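PDB 5KP7: CurB from Lyngbya majuscula, which probably serves as an acyl carrier protein, holding acyl groups on a covalently attached 4'-phosphopantetheine arm during biosynthesis. Local coordinates for residues G88-N91 with I92-A96. Residues are numbered along the deposited sequence; the frame is centred on the assembly and turned at random.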
# COMPACT_ATOMS: atom_id res chain seq x y z
N GLY B 88 -5.67 -6.47 21.58
CA GLY B 88 -6.57 -7.59 21.84
C GLY B 88 -7.62 -7.35 22.90
O GLY B 88 -8.46 -8.23 23.11
N ALA B 89 -7.60 -6.19 23.56
CA ALA B 89 -8.60 -5.88 24.58
C ALA B 89 -9.93 -5.55 23.93
O ALA B 89 -9.96 -4.92 22.87
CB ALA B 89 -8.14 -4.72 25.43
N LYS B 90 -11.03 -5.97 24.55
CA LYS B 90 -12.38 -5.69 24.01
C LYS B 90 -13.08 -4.54 24.72
O LYS B 90 -14.12 -4.10 24.26
CB LYS B 90 -13.25 -6.96 24.05
CG LYS B 90 -12.65 -8.19 23.36
CD LYS B 90 -12.26 -7.94 21.91
CE LYS B 90 -11.39 -9.05 21.34
NZ LYS B 90 -12.19 -10.24 20.93
N ASN B 91 -12.53 -4.07 25.83
CA ASN B 91 -13.06 -2.87 26.48
C ASN B 91 -11.94 -2.19 27.25
O ASN B 91 -10.84 -2.72 27.32
CB ASN B 91 -14.23 -3.23 27.39
CG ASN B 91 -13.86 -4.29 28.42
OD1 ASN B 91 -12.86 -4.16 29.11
ND2 ASN B 91 -14.68 -5.32 28.53
N ILE B 92 -12.21 -1.02 27.83
CA ILE B 92 -11.17 -0.26 28.52
C ILE B 92 -10.71 -0.93 29.82
O ILE B 92 -9.55 -0.77 30.21
CB ILE B 92 -11.53 1.23 28.74
CG1 ILE B 92 -12.79 1.41 29.61
CG2 ILE B 92 -11.72 1.93 27.40
CD1 ILE B 92 -13.14 2.87 29.83
N GLY B 93 -11.61 -1.67 30.45
CA GLY B 93 -11.28 -2.46 31.63
C GLY B 93 -10.24 -3.52 31.33
O GLY B 93 -9.28 -3.67 32.09
N GLU B 94 -10.42 -4.25 30.24
CA GLU B 94 -9.44 -5.22 29.78
C GLU B 94 -8.12 -4.55 29.37
O GLU B 94 -7.06 -5.12 29.61
CB GLU B 94 -9.98 -6.07 28.62
CG GLU B 94 -11.11 -7.01 29.02
CD GLU B 94 -11.55 -7.94 27.90
OE1 GLU B 94 -11.14 -7.73 26.73
OE2 GLU B 94 -12.31 -8.91 28.20
N LEU B 95 -8.18 -3.37 28.75
CA LEU B 95 -6.95 -2.63 28.41
C LEU B 95 -6.17 -2.29 29.67
O LEU B 95 -4.96 -2.45 29.71
CB LEU B 95 -7.25 -1.34 27.63
CG LEU B 95 -6.04 -0.56 27.11
CD1 LEU B 95 -5.13 -1.45 26.26
CD2 LEU B 95 -6.53 0.63 26.30
N ALA B 96 -6.89 -1.81 30.67
CA ALA B 96 -6.31 -1.54 32.00
C ALA B 96 -5.58 -2.76 32.56
O ALA B 96 -4.48 -2.62 33.10
CB ALA B 96 -7.38 -1.07 32.97
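Leu95 N donates to Asn91 O over 3.1 Å, the first i to i+4 backbone bond of helix 92-102, as the chain turns out of the loop ending at Asn91. The first N-H groups of a helix lack backbone acceptors within it, and the Asn91 side chain supplies one for Glu94 N. With CG between its own backbone N and carbonyl carbon (chi1 56°), the amide folds over the first turn, and Glu94 N meets Asn91 OD1 at 2.7 Å, nearly in line with the side-chain C=O. Glu94 in turn reaches back past the cap to the loop: its side chain crosses that of Asn91 at about a right angle, CG 3.3 Å from Asn91 OD1, and, extended beyond CG, brings its carboxylate to Lys90 N, which donates to Glu94 OE1 over 2.8 Å. That bond uses the anti side of the carboxylate and lies 28° out of its plane. Amide and carboxylate planes stand 54° apart. Ala89 CB rests against the helix backbone, 3.6 Å from Leu95 N, and 4.1 Å from Leu95 CB. With alanine at Asn91, Glu94 N would probably lose its side-chain acceptor and the helix start be less firmly fixed. Ile92 and Leu95 meanwhile pack on Ile34 of helix 27-41, fitting the capped turn into the helical bundle of a carrier protein. This is asparagine N-capping, with Glu94 at N3 bonding to Lys90 N, one residue short of completing a capping box.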